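Side-chain contacts in putative uncharacterized protein (Chaetomium thermophilum, PDB 5T8V), which probably loads cohesin onto chromatin, this chain being the helical, HEAT-repeat C-terminal part of the loader Scc2: residues A[645-648]-A[649-653]; A[654-657]-A[658-661]; A[863-866]-A[867-870]. One frame throughout, in Å; residues are numbered along the deposited sequence.

Interaction 1: residues A[645-648]-A[649-653]; sequences TILD and GDSVV
S651 reaches back across the turn to I646: its OG donates a hydrogen bond to the I646 backbone O, modelled very short at 2.5 Å. The hydroxyl points back this way because OG stands anti to the serine's own N (chi1 172°), and the same oxygen accepts a weak bond from V654 N. S651 is thus the N-cap of the following helix, and a serine suits the place, being short enough to serve the new helix while holding the end of the 3-10 turn before it. That turn is closed by the backbone bond from D648 N to T645 O, 3.1 Å long. G649, with its positive phi of 56°, then reverses the chain, a conformation that glycine adopts readily, and D650 centres an inverse gamma turn leading into the cap.

The apolar part converges on V653, whose two methyls each take a different partner. Its CG2 meets the tip of I646, CD1, at 3.9 Å, while CG1 meets L647 CD2 at 3.7 Å. The branched valine spreads its methyls over two neighbouring residues of the turn.

D648 sends its carboxylate elsewhere, OD2 forming a salt bridge with R683. The turn joins helix 628-642 to helix 652-660: I646 rests on V639 and L647 on M640 of the former, while L647 also packs against C679 and L682 of helix 666-682.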
loop_
_atom_site.group_PDB
_atom_site.type_symbol
_atom_site.label_atom_id
_atom_site.label_comp_id
_atom_site.label_asym_id
_atom_site.label_seq_id
_atom_site.Cartn_x
_atom_site.Cartn_y
_atom_site.Cartn_z
ATOM N N THR A 645 -12.041 13.031 -7.344
ATOM C CA THR A 645 -11.508 13.808 -8.458
ATOM C C THR A 645 -9.986 13.816 -8.478
ATOM O O THR A 645 -9.396 14.145 -9.513
ATOM C CB THR A 645 -12.028 15.246 -8.405
ATOM O OG1 THR A 645 -11.516 15.900 -7.238
ATOM C CG2 THR A 645 -13.551 15.272 -8.371
ATOM N N ILE A 646 -9.329 13.464 -7.369
ATOM C CA ILE A 646 -7.870 13.405 -7.359
ATOM C C ILE A 646 -7.333 12.236 -8.164
ATOM O O ILE A 646 -6.117 12.137 -8.358
ATOM C CB ILE A 646 -7.310 13.320 -5.925
ATOM C CG1 ILE A 646 -7.773 12.032 -5.238
ATOM C CG2 ILE A 646 -7.730 14.547 -5.120
ATOM C CD1 ILE A 646 -7.130 11.800 -3.898
ATOM N N LEU A 647 -8.205 11.342 -8.626
ATOM C CA LEU A 647 -7.811 10.247 -9.500
ATOM C C LEU A 647 -7.879 10.621 -10.974
ATOM O O LEU A 647 -7.624 9.767 -11.829
ATOM C CB LEU A 647 -8.697 9.027 -9.236
ATOM C CG LEU A 647 -8.644 8.473 -7.812
ATOM C CD1 LEU A 647 -9.758 7.474 -7.596
ATOM C CD2 LEU A 647 -7.291 7.834 -7.527
ATOM N N ASP A 648 -8.200 11.870 -11.290
ATOM C CA ASP A 648 -8.377 12.313 -12.664
ATOM C C ASP A 648 -7.106 12.965 -13.192
ATOM O O ASP A 648 -6.263 13.454 -12.436
ATOM C CB ASP A 648 -9.544 13.295 -12.765
ATOM C CG ASP A 648 -10.873 12.660 -12.404
ATOM O OD1 ASP A 648 -10.985 11.418 -12.495
ATOM O OD2 ASP A 648 -11.809 13.399 -12.033
ATOM N N GLY A 649 -6.982 12.968 -14.517
ATOM C CA GLY A 649 -5.843 13.572 -15.173
ATOM C C GLY A 649 -4.536 12.989 -14.677
ATOM O O GLY A 649 -4.432 11.806 -14.339
ATOM N N ASP A 650 -3.510 13.838 -14.639
ATOM C CA ASP A 650 -2.193 13.445 -14.143
ATOM C C ASP A 650 -2.286 13.280 -12.628
ATOM O O ASP A 650 -1.862 14.132 -11.844
ATOM C CB ASP A 650 -1.141 14.476 -14.533
ATOM C CG ASP A 650 -1.018 14.643 -16.036
ATOM O OD1 ASP A 650 -1.435 13.726 -16.778
ATOM O OD2 ASP A 650 -0.499 15.689 -16.478
ATOM N N SER A 651 -2.859 12.153 -12.216
ATOM C CA SER A 651 -3.100 11.870 -10.806
ATOM C C SER A 651 -1.876 11.196 -10.199
ATOM O O SER A 651 -1.489 10.102 -10.625
ATOM C CB SER A 651 -4.330 10.981 -10.640
ATOM O OG SER A 651 -4.458 10.553 -9.297
ATOM N N VAL A 652 -1.275 11.845 -9.200
ATOM C CA VAL A 652 -0.124 11.255 -8.524
ATOM C C VAL A 652 -0.543 10.030 -7.725
ATOM O O VAL A 652 0.256 9.106 -7.527
ATOM C CB VAL A 652 0.568 12.299 -7.627
ATOM C CG1 VAL A 652 1.008 13.500 -8.450
ATOM C CG2 VAL A 652 -0.356 12.734 -6.495
ATOM N N VAL A 653 -1.788 9.997 -7.246
ATOM C CA VAL A 653 -2.274 8.831 -6.512
ATOM C C VAL A 653 -2.186 7.588 -7.387
ATOM O O VAL A 653 -1.655 6.549 -6.975
ATOM C CB VAL A 653 -3.710 9.074 -6.016
ATOM C CG1 VAL A 653 -4.283 7.819 -5.372
ATOM C CG2 VAL A 653 -3.738 10.232 -5.031
#

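Interaction 2: residues A[654-657]-A[658-661]; sequences VQLI and LRSS
V654 O accepts the N-H of L658 in a nearly straight bond (N-H...O 175°), and the same series of i to i+4 helical bonds carries on from R659 N to Q655 O, S660 N to L656 O and S661 N to I657 O, the last two more bent. Along this helical turn V654 and L658 run side by side, CG1 of the valine meeting CD1 of the leucine at 3.9 Å. With CG anti to its carbonyl carbon, L658 turns back over V654 O and also packs on K689, M690 and T693 of helix 685-696. An alanine here would lose the methyl that meets V654 and is likely to open a gap against M690 and T693.

R659 bends at chi3 (52°) and folds its guanidinium over L656, whose CD2 sits 3.5 Å from CZ, above the centre of one face. Q655 lies alongside in an extended form; its NE2 comes 3.6 Å from R659 NH2, both nitrogens being donors, with the two planes 37° apart. At the end of the segment S661 OG donates to L658 O, at a very short modelled 2.5 Å, while S660, small enough for a close interface, touches V668 and A672 of helix 666-682.

The chemistry is therefore that of an amphipathic helix: I657 and S660 pack on helix 666-682, L658 and S661 on helix 685-696, while the long polar chains of Q655 and R659 are exposed, the arginine's flat group lying against a methyl of the buried L656.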
loop_
_atom_site.group_PDB
_atom_site.type_symbol
_atom_site.label_atom_id
_atom_site.label_comp_id
_atom_site.label_asym_id
_atom_site.label_seq_id
_atom_site.Cartn_x
_atom_site.Cartn_y
_atom_site.Cartn_z
ATOM N N VAL A 654 -2.706 7.679 -8.613
ATOM C CA VAL A 654 -2.600 6.567 -9.552
ATOM C C VAL A 654 -1.137 6.196 -9.759
ATOM O O VAL A 654 -0.740 5.035 -9.600
ATOM C CB VAL A 654 -3.285 6.928 -10.884
ATOM C CG1 VAL A 654 -3.178 5.776 -11.880
ATOM C CG2 VAL A 654 -4.747 7.296 -10.655
ATOM N N GLN A 655 -0.312 7.188 -10.101
ATOM C CA GLN A 655 1.103 6.958 -10.373
ATOM C C GLN A 655 1.764 6.147 -9.262
ATOM O O GLN A 655 2.329 5.072 -9.504
ATOM C CB GLN A 655 1.798 8.310 -10.553
ATOM C CG GLN A 655 3.297 8.249 -10.794
ATOM C CD GLN A 655 3.916 9.633 -10.896
ATOM O OE1 GLN A 655 3.341 10.541 -11.499
ATOM N NE2 GLN A 655 5.088 9.803 -10.295
ATOM N N LEU A 656 1.695 6.647 -8.027
ATOM C CA LEU A 656 2.415 6.024 -6.923
ATOM C C LEU A 656 1.754 4.747 -6.426
ATOM O O LEU A 656 2.431 3.925 -5.801
ATOM C CB LEU A 656 2.562 7.017 -5.768
ATOM C CG LEU A 656 3.292 8.327 -6.096
ATOM C CD1 LEU A 656 3.619 9.094 -4.822
ATOM C CD2 LEU A 656 4.564 8.085 -6.908
ATOM N N ILE A 657 0.458 4.558 -6.676
ATOM C CA ILE A 657 -0.152 3.254 -6.432
ATOM C C ILE A 657 0.429 2.220 -7.388
ATOM O O ILE A 657 0.826 1.120 -6.981
ATOM C CB ILE A 657 -1.684 3.349 -6.558
ATOM C CG1 ILE A 657 -2.268 4.046 -5.325
ATOM C CG2 ILE A 657 -2.310 1.956 -6.730
ATOM C CD1 ILE A 657 -3.744 4.386 -5.446
ATOM N N LEU A 658 0.487 2.561 -8.677
ATOM C CA LEU A 658 1.094 1.665 -9.656
ATOM C C LEU A 658 2.535 1.349 -9.279
ATOM O O LEU A 658 2.960 0.188 -9.323
ATOM C CB LEU A 658 1.018 2.290 -11.049
ATOM C CG LEU A 658 -0.399 2.546 -11.571
ATOM C CD1 LEU A 658 -0.357 3.289 -12.897
ATOM C CD2 LEU A 658 -1.165 1.240 -11.712
ATOM N N ARG A 659 3.305 2.371 -8.900
ATOM C CA ARG A 659 4.665 2.118 -8.438
ATOM C C ARG A 659 4.676 1.250 -7.185
ATOM O O ARG A 659 5.616 0.476 -6.974
ATOM C CB ARG A 659 5.384 3.442 -8.184
ATOM C CG ARG A 659 6.134 3.957 -9.399
ATOM C CD ARG A 659 6.464 5.434 -9.285
ATOM N NE ARG A 659 7.134 5.762 -8.031
ATOM C CZ ARG A 659 7.726 6.926 -7.784
ATOM N NH1 ARG A 659 8.308 7.138 -6.610
ATOM N NH2 ARG A 659 7.746 7.877 -8.710
ATOM N N SER A 660 3.641 1.357 -6.349
ATOM C CA SER A 660 3.544 0.495 -5.175
ATOM C C SER A 660 3.350 -0.960 -5.581
ATOM O O SER A 660 3.864 -1.868 -4.919
ATOM C CB SER A 660 2.396 0.959 -4.275
ATOM O OG SER A 660 2.277 0.140 -3.126
ATOM N N SER A 661 2.616 -1.203 -6.671
ATOM C CA SER A 661 2.378 -2.574 -7.114
ATOM C C SER A 661 3.655 -3.299 -7.519
ATOM O O SER A 661 3.627 -4.526 -7.661
ATOM C CB SER A 661 1.396 -2.587 -8.287
ATOM O OG SER A 661 2.009 -2.105 -9.469
#

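Interaction 3: residues A[863-866]-A[867-870]; sequences RLLR and PYIA
L865 and Y868 are joined first through the backbone, Y868 N donating to L865 O at 2.9 Å; one residue on, I869 N donates to R866 O at 3.0 Å. Both are i to i+3 bonds, and in each the donor stands well above the carbonyl plane, 45° and 54° out of it. P867 has no N-H to give, so it fits the first turn of a helix, where such a hydrogen is least needed; its CD lies 3.3 Å from L864 O.

Among the side chains, L865 CD2 approaches Y868 CD2 at 4.1 Å, and L865 CA lies at the edge of the tyrosine ring, in its plane. I869 extends CD1 back to L865, 4.4 Å from its CB.

The guanidinium of R866 leaves the contact: the chain, bent at chi2 (75°), carries it to a salt bridge with E909 of helix 900-910. L865 and Y868 instead meet helix 878-891, at I887 and V884, and I869 touches both helices.

The whole is a proline-bearing first turn of a short helix, 866-870, seated on two longer helices of the all-helical, HEAT-repeat fold.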
loop_
_atom_site.group_PDB
_atom_site.type_symbol
_atom_site.label_atom_id
_atom_site.label_comp_id
_atom_site.label_asym_id
_atom_site.label_seq_id
_atom_site.Cartn_x
_atom_site.Cartn_y
_atom_site.Cartn_z
ATOM N N ARG A 863 -17.465 -33.316 -41.901
ATOM C CA ARG A 863 -17.755 -33.121 -43.314
ATOM C C ARG A 863 -17.612 -31.664 -43.731
ATOM O O ARG A 863 -17.394 -31.389 -44.916
ATOM C CB ARG A 863 -19.166 -33.621 -43.621
ATOM C CG ARG A 863 -19.537 -33.620 -45.095
ATOM C CD ARG A 863 -20.979 -34.057 -45.294
ATOM N NE ARG A 863 -21.919 -33.142 -44.649
ATOM C CZ ARG A 863 -23.227 -33.357 -44.547
ATOM N NH1 ARG A 863 -23.766 -34.462 -45.045
ATOM N NH2 ARG A 863 -23.999 -32.464 -43.942
ATOM N N LEU A 864 -17.731 -30.724 -42.788
ATOM C CA LEU A 864 -17.542 -29.317 -43.123
ATOM C C LEU A 864 -16.074 -28.997 -43.363
ATOM O O LEU A 864 -15.758 -28.085 -44.134
ATOM C CB LEU A 864 -18.101 -28.430 -42.011
ATOM C CG LEU A 864 -19.551 -28.703 -41.605
ATOM C CD1 LEU A 864 -20.000 -27.706 -40.551
ATOM C CD2 LEU A 864 -20.486 -28.672 -42.809
ATOM N N LEU A 865 -15.169 -29.728 -42.710
ATOM C CA LEU A 865 -13.745 -29.601 -42.986
ATOM C C LEU A 865 -13.334 -30.318 -44.265
ATOM O O LEU A 865 -12.199 -30.139 -44.716
ATOM C CB LEU A 865 -12.933 -30.152 -41.811
ATOM C CG LEU A 865 -13.244 -29.558 -40.434
ATOM C CD1 LEU A 865 -12.422 -30.250 -39.359
ATOM C CD2 LEU A 865 -12.992 -28.057 -40.414
ATOM N N ARG A 866 -14.230 -31.113 -44.854
ATOM C CA ARG A 866 -13.923 -31.889 -46.059
ATOM C C ARG A 866 -13.172 -31.107 -47.130
ATOM O O ARG A 866 -12.135 -31.597 -47.596
ATOM C CB ARG A 866 -15.240 -32.440 -46.627
ATOM C CG ARG A 866 -15.071 -33.503 -47.694
ATOM C CD ARG A 866 -14.660 -34.830 -47.085
ATOM N NE ARG A 866 -14.596 -35.888 -48.089
ATOM C CZ ARG A 866 -13.575 -36.071 -48.919
ATOM N NH1 ARG A 866 -12.523 -35.261 -48.874
ATOM N NH2 ARG A 866 -13.607 -37.062 -49.800
ATOM N N PRO A 867 -13.615 -29.924 -47.563
ATOM C CA PRO A 867 -12.883 -29.226 -48.633
ATOM C C PRO A 867 -11.480 -28.802 -48.237
ATOM O O PRO A 867 -10.630 -28.631 -49.120
ATOM C CB PRO A 867 -13.772 -28.012 -48.935
ATOM C CG PRO A 867 -14.563 -27.801 -47.694
ATOM C CD PRO A 867 -14.797 -29.162 -47.121
ATOM N N TYR A 868 -11.204 -28.624 -46.942
ATOM C CA TYR A 868 -9.848 -28.291 -46.521
ATOM C C TYR A 868 -8.873 -29.421 -46.830
ATOM O O TYR A 868 -7.693 -29.165 -47.087
ATOM C CB TYR A 868 -9.818 -27.967 -45.028
ATOM C CG TYR A 868 -10.431 -26.632 -44.665
ATOM C CD1 TYR A 868 -9.819 -25.443 -45.034
ATOM C CD2 TYR A 868 -11.612 -26.561 -43.939
ATOM C CE1 TYR A 868 -10.370 -24.219 -44.701
ATOM C CE2 TYR A 868 -12.172 -25.343 -43.599
ATOM C CZ TYR A 868 -11.545 -24.175 -43.982
ATOM O OH TYR A 868 -12.097 -22.959 -43.647
ATOM N N ILE A 869 -9.343 -30.671 -46.812
ATOM C CA ILE A 869 -8.462 -31.800 -47.088
ATOM C C ILE A 869 -8.083 -31.835 -48.563
ATOM O O ILE A 869 -6.923 -32.079 -48.915
ATOM C CB ILE A 869 -9.125 -33.121 -46.646
ATOM C CG1 ILE A 869 -9.193 -33.213 -45.119
ATOM C CG2 ILE A 869 -8.361 -34.330 -47.191
ATOM C CD1 ILE A 869 -10.395 -32.533 -44.512
ATOM N N ALA A 870 -9.054 -31.601 -49.450
ATOM C CA ALA A 870 -8.781 -31.680 -50.880
ATOM C C ALA A 870 -7.755 -30.642 -51.316
ATOM O O ALA A 870 -7.001 -30.878 -52.267
ATOM C CB ALA A 870 -10.077 -31.505 -51.670
#

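Overall arrangement
Interactions 1 and 2 are consecutive parts of one element, helix 652-660: the first caps its start and the second runs through its body, and they touch where L647 O meets V654 CG2. Interaction 2 is the more buried, with five of its eight touching residues buried against three of seven in interaction 1; their centres lie about 9 and 17 Å from the centre of the chain. Interaction 3 stands apart, its centre about 53 Å from that of interaction 2, sharing no helix with the other two and only partly buried. Chemistry follows place: a side-chain hydroxyl and a glycine turn at a helix start, i to i+4 bonds within the helix, and i to i+3 bonds beside a proline in the short outlying helix.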